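Local coordinates for protein DNA polymerase sliding clamp 2 (Thermococcus kodakarensis, PDB 3LX2) that probably acts as a moving ring-shaped platform on DNA, a homotrimer encircling the duplex and tethering the polymerase and other proteins during high-speed replication, at residues K74-V79 with N97-G102; A138-R143 with T177-E182. One frame throughout, in Å; residues are numbered along the deposited sequence.

Interaction 1 of 2, residues K74-V79 with N97-G102; sequences KRFLKV and NFLEVG
Phe76, Val79, Leu99 and Val101 make an apolar contact between helix 73-80 and strand 98-104. All four are buried. Val101 takes the central place. Its CG1 meets Val79 CG1 at 3.9 Å, and its CG2 lies 3.9 Å from Phe76 CE1. The Phe76 ring stands with CG anti to its backbone N (chi1 -173°), which carries the CE1 corner out towards the strand. Both methyls of Val101 sit around that corner, CG1 being 4.1 Å from Phe76 CE1. Leu99 adds a looser touch, with CD2 4.3 Å from Phe76 CE1. Val101 CG2 and Leu99 CD2 approach the ring obliquely.

No hydrogen bond joins the two segments. The short helix and strand axes come no closer than 10.6 Å and run at 22° to each other, so the side chains span the gap. Phe76 also meets Phe71, ring edge-to-face, and Ile17 of helix 10-21. Arg75 turns its charge to the second subunit, in a salt bridge to Asp172 of that subunit. This is a helix packed on an antiparallel sheet, as in the PCNA fold, where helices line the inside of the ring and sheets form its outer wall.

Interaction 2 of 2, residues A138-R143 with T177-E182; sequences AGALKR and TVLTME
Leu179 has CG anti to its carbonyl carbon (chi1 -61°) and CD1 extended away from CA (chi2 -163°). That shape brings Leu179 CD1 to 4.3 Å from Ala140 CB. Arg143 has a folded chain, with a first torsion away from the staggered values and bent second and third torsions. Its CD passes Thr177 OG1 at 4.3 Å. The first pair is apolar. The second sets an aliphatic carbon near a hydroxyl, and no hydrogen bond crosses between the segments.

The polar ends find partners in the third subunit. Thr177 OG1 hydrogen-bonds to Thr109 OG1 of that subunit. Arg143 NH2 forms a salt bridge with Asp87 of that subunit. The carbon chain of Arg143 thus passes Thr177 of its own subunit, while its charged end is held across the interface.

Further along, Thr180 OG1 accepts from Glu182 N at 3.2 Å, an ST turn just beyond the contact. Helix 138-151 lies against strand 174-179, the outermost of its sheet within this chain. Leu141 of the same helix packs on Phe166 of the adjacent strand 164-169 and on Leu209 of helix 202-209. On its other edge, strand 174-179 pairs antiparallel with a strand of the third subunit, so the sheet runs on between subunits.

Interactions 1 and 2 both pack a helix on a strand, one in each of the two PCNA family regions, on opposite sides of the chain's centre. They share no helix or strand. Their centres are 37 Å apart and their nearest atoms about 16 Å apart. Both are buried where their residues touch. Interaction 1 is wholly apolar, with an aromatic ring and branched side chains inside the subunit. Interaction 2 is smaller and mixed, and its arginine and threonine also serve the subunit interface. Interaction 1 borders the second subunit and interaction 2 the third, so the two lie near the chain's two joints in the trimeric ring.

Interaction 1 of 2, residues K74-V79 with N97-G102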
# COMPACT_ATOMS: atom_id res chain seq x y z
N LYS A 74 1.48 9.14 -21.31
CA LYS A 74 1.78 8.03 -20.47
C LYS A 74 3.26 7.71 -20.49
O LYS A 74 3.73 7.15 -19.54
CB LYS A 74 0.95 6.80 -20.89
CG LYS A 74 1.28 5.56 -20.08
CD LYS A 74 0.58 4.26 -20.58
CE LYS A 74 -0.92 4.26 -20.31
NZ LYS A 74 -1.67 4.81 -21.46
N ARG A 75 3.99 8.02 -21.55
CA ARG A 75 5.44 7.70 -21.56
C ARG A 75 6.19 8.64 -20.60
O ARG A 75 7.06 8.22 -19.82
CB ARG A 75 6.02 7.88 -22.95
CG ARG A 75 6.38 6.62 -23.70
CD ARG A 75 7.16 7.05 -24.94
NE ARG A 75 8.32 6.18 -25.12
CZ ARG A 75 8.65 5.54 -26.24
NH1 ARG A 75 7.94 5.69 -27.35
NH2 ARG A 75 9.73 4.77 -26.23
N PHE A 76 5.81 9.90 -20.69
CA PHE A 76 6.39 10.97 -19.95
C PHE A 76 6.05 10.81 -18.50
O PHE A 76 6.86 11.09 -17.64
CB PHE A 76 5.75 12.26 -20.43
CG PHE A 76 6.36 13.51 -19.88
CD1 PHE A 76 7.73 13.58 -19.65
CD2 PHE A 76 5.57 14.62 -19.64
CE1 PHE A 76 8.31 14.75 -19.16
CE2 PHE A 76 6.14 15.79 -19.13
CZ PHE A 76 7.53 15.85 -18.89
N LEU A 77 4.84 10.34 -18.23
CA LEU A 77 4.38 10.20 -16.86
C LEU A 77 5.18 9.15 -16.14
O LEU A 77 5.55 9.34 -14.97
CB LEU A 77 2.88 9.87 -16.78
CG LEU A 77 2.36 9.61 -15.35
CD1 LEU A 77 2.57 10.82 -14.45
CD2 LEU A 77 0.87 9.22 -15.43
N LYS A 78 5.48 8.05 -16.82
CA LYS A 78 6.35 7.02 -16.20
C LYS A 78 7.74 7.52 -15.78
O LYS A 78 8.22 7.15 -14.71
CB LYS A 78 6.48 5.75 -17.06
CG LYS A 78 5.15 5.05 -17.21
CD LYS A 78 5.24 3.86 -18.18
CE LYS A 78 4.08 2.89 -17.94
NZ LYS A 78 4.37 1.51 -18.50
N VAL A 79 8.36 8.36 -16.60
CA VAL A 79 9.61 8.97 -16.26
C VAL A 79 9.42 9.79 -15.02
O VAL A 79 10.21 9.69 -14.07
CB VAL A 79 10.11 9.91 -17.33
CG1 VAL A 79 11.26 10.72 -16.82
CG2 VAL A 79 10.50 9.13 -18.61
N ASN A 97 14.63 15.51 -32.98
CA ASN A 97 13.24 15.47 -32.52
C ASN A 97 12.95 14.53 -31.37
O ASN A 97 12.07 13.63 -31.47
CB ASN A 97 12.26 15.31 -33.69
CG ASN A 97 12.28 16.52 -34.60
OD1 ASN A 97 11.37 17.35 -34.58
ND2 ASN A 97 13.36 16.65 -35.36
N PHE A 98 13.68 14.78 -30.29
CA PHE A 98 13.48 14.15 -28.99
C PHE A 98 13.31 15.21 -27.90
O PHE A 98 13.95 16.25 -27.94
CB PHE A 98 14.67 13.27 -28.63
CG PHE A 98 14.58 11.88 -29.15
CD1 PHE A 98 13.92 10.91 -28.43
CD2 PHE A 98 15.18 11.54 -30.36
CE1 PHE A 98 13.83 9.59 -28.92
CE2 PHE A 98 15.11 10.24 -30.86
CZ PHE A 98 14.43 9.26 -30.14
N LEU A 99 12.42 14.95 -26.94
CA LEU A 99 12.49 15.76 -25.72
C LEU A 99 13.53 15.11 -24.81
O LEU A 99 13.47 13.90 -24.52
CB LEU A 99 11.14 15.79 -25.03
CG LEU A 99 10.96 16.33 -23.62
CD1 LEU A 99 11.08 17.82 -23.56
CD2 LEU A 99 9.56 15.92 -23.13
N GLU A 100 14.50 15.89 -24.39
CA GLU A 100 15.35 15.37 -23.36
C GLU A 100 14.81 15.73 -21.94
O GLU A 100 14.49 16.92 -21.66
CB GLU A 100 16.81 15.78 -23.61
CG GLU A 100 17.75 15.38 -22.50
CD GLU A 100 19.22 15.46 -22.92
OE1 GLU A 100 19.58 16.40 -23.71
OE2 GLU A 100 20.01 14.57 -22.46
N VAL A 101 14.70 14.71 -21.07
CA VAL A 101 14.14 14.88 -19.72
C VAL A 101 15.15 14.46 -18.67
O VAL A 101 15.66 13.33 -18.65
CB VAL A 101 12.89 13.98 -19.50
CG1 VAL A 101 12.23 14.22 -18.10
CG2 VAL A 101 11.89 14.14 -20.62
N GLY A 102 15.46 15.37 -17.76
CA GLY A 102 16.42 15.06 -16.76
C GLY A 102 15.86 15.08 -15.37
O GLY A 102 15.00 15.89 -15.06

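Interaction 2 of 2, residues A138-R143 with T177-E182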
# COMPACT_ATOMS: atom_id res chain seq x y z
N ALA A 138 -9.80 21.64 -1.75
CA ALA A 138 -9.78 20.43 -2.59
C ALA A 138 -10.32 19.20 -1.87
O ALA A 138 -11.03 18.38 -2.48
CB ALA A 138 -8.37 20.15 -3.13
N GLY A 139 -9.98 19.11 -0.57
CA GLY A 139 -10.40 18.02 0.32
C GLY A 139 -11.91 17.97 0.47
O GLY A 139 -12.50 16.91 0.54
N ALA A 140 -12.53 19.15 0.49
CA ALA A 140 -13.98 19.25 0.56
C ALA A 140 -14.60 18.68 -0.71
O ALA A 140 -15.42 17.75 -0.63
CB ALA A 140 -14.42 20.71 0.79
N LEU A 141 -14.24 19.22 -1.88
CA LEU A 141 -14.68 18.63 -3.13
C LEU A 141 -14.41 17.15 -3.16
O LEU A 141 -15.30 16.38 -3.47
CB LEU A 141 -14.02 19.24 -4.34
CG LEU A 141 -14.56 20.60 -4.73
CD1 LEU A 141 -14.25 20.87 -6.20
CD2 LEU A 141 -16.06 20.73 -4.47
N LYS A 142 -13.19 16.73 -2.83
CA LYS A 142 -12.88 15.30 -3.01
C LYS A 142 -13.80 14.49 -2.13
O LYS A 142 -14.07 13.35 -2.41
CB LYS A 142 -11.44 14.98 -2.65
CG LYS A 142 -10.47 15.38 -3.74
CD LYS A 142 -9.10 14.76 -3.55
CE LYS A 142 -8.20 15.58 -2.67
NZ LYS A 142 -6.79 15.08 -2.73
N ARG A 143 -14.29 15.11 -1.06
CA ARG A 143 -15.21 14.44 -0.18
C ARG A 143 -16.48 14.29 -0.98
O ARG A 143 -16.88 13.18 -1.31
CB ARG A 143 -15.43 15.27 1.12
CG ARG A 143 -16.88 15.27 1.74
CD ARG A 143 -17.45 13.89 2.26
NE ARG A 143 -16.51 13.09 3.08
CZ ARG A 143 -16.47 13.04 4.42
NH1 ARG A 143 -17.31 13.75 5.19
NH2 ARG A 143 -15.56 12.27 5.00
N THR A 177 -23.99 16.53 0.42
CA THR A 177 -22.96 17.23 1.17
C THR A 177 -23.27 18.71 1.01
O THR A 177 -23.41 19.19 -0.13
CB THR A 177 -21.58 17.01 0.60
OG1 THR A 177 -21.14 15.68 0.87
CG2 THR A 177 -20.64 17.98 1.24
N VAL A 178 -23.36 19.44 2.14
CA VAL A 178 -23.69 20.87 2.06
C VAL A 178 -22.77 21.84 2.82
O VAL A 178 -22.57 21.70 4.03
CB VAL A 178 -25.19 21.11 2.35
CG1 VAL A 178 -25.62 20.37 3.61
CG2 VAL A 178 -25.50 22.60 2.45
N LEU A 179 -22.24 22.82 2.09
CA LEU A 179 -21.29 23.82 2.60
C LEU A 179 -21.85 25.22 2.68
O LEU A 179 -22.43 25.73 1.72
CB LEU A 179 -20.09 23.94 1.68
CG LEU A 179 -19.21 22.74 1.43
CD1 LEU A 179 -17.92 23.26 0.83
CD2 LEU A 179 -18.96 21.98 2.75
N THR A 180 -21.65 25.84 3.84
CA THR A 180 -21.98 27.28 4.02
C THR A 180 -20.69 28.04 4.40
O THR A 180 -19.61 27.43 4.64
CB THR A 180 -23.08 27.53 5.12
OG1 THR A 180 -22.56 27.22 6.43
CG2 THR A 180 -24.33 26.70 4.87
N MET A 181 -20.81 29.36 4.50
CA MET A 181 -19.71 30.17 5.02
C MET A 181 -19.19 29.74 6.41
O MET A 181 -18.05 30.03 6.76
CB MET A 181 -19.99 31.68 4.91
CG MET A 181 -19.69 32.25 3.50
SD MET A 181 -18.13 31.68 2.72
CE MET A 181 -16.86 32.29 3.81
N GLU A 182 -19.99 28.97 7.14
CA GLU A 182 -19.55 28.38 8.42
C GLU A 182 -18.48 27.27 8.32
O GLU A 182 -17.73 27.05 9.29
CB GLU A 182 -20.76 27.90 9.25
CG GLU A 182 -20.74 28.42 10.73
CD GLU A 182 -22.14 28.77 11.31
OE1 GLU A 182 -23.11 28.93 10.54
OE2 GLU A 182 -22.25 28.89 12.55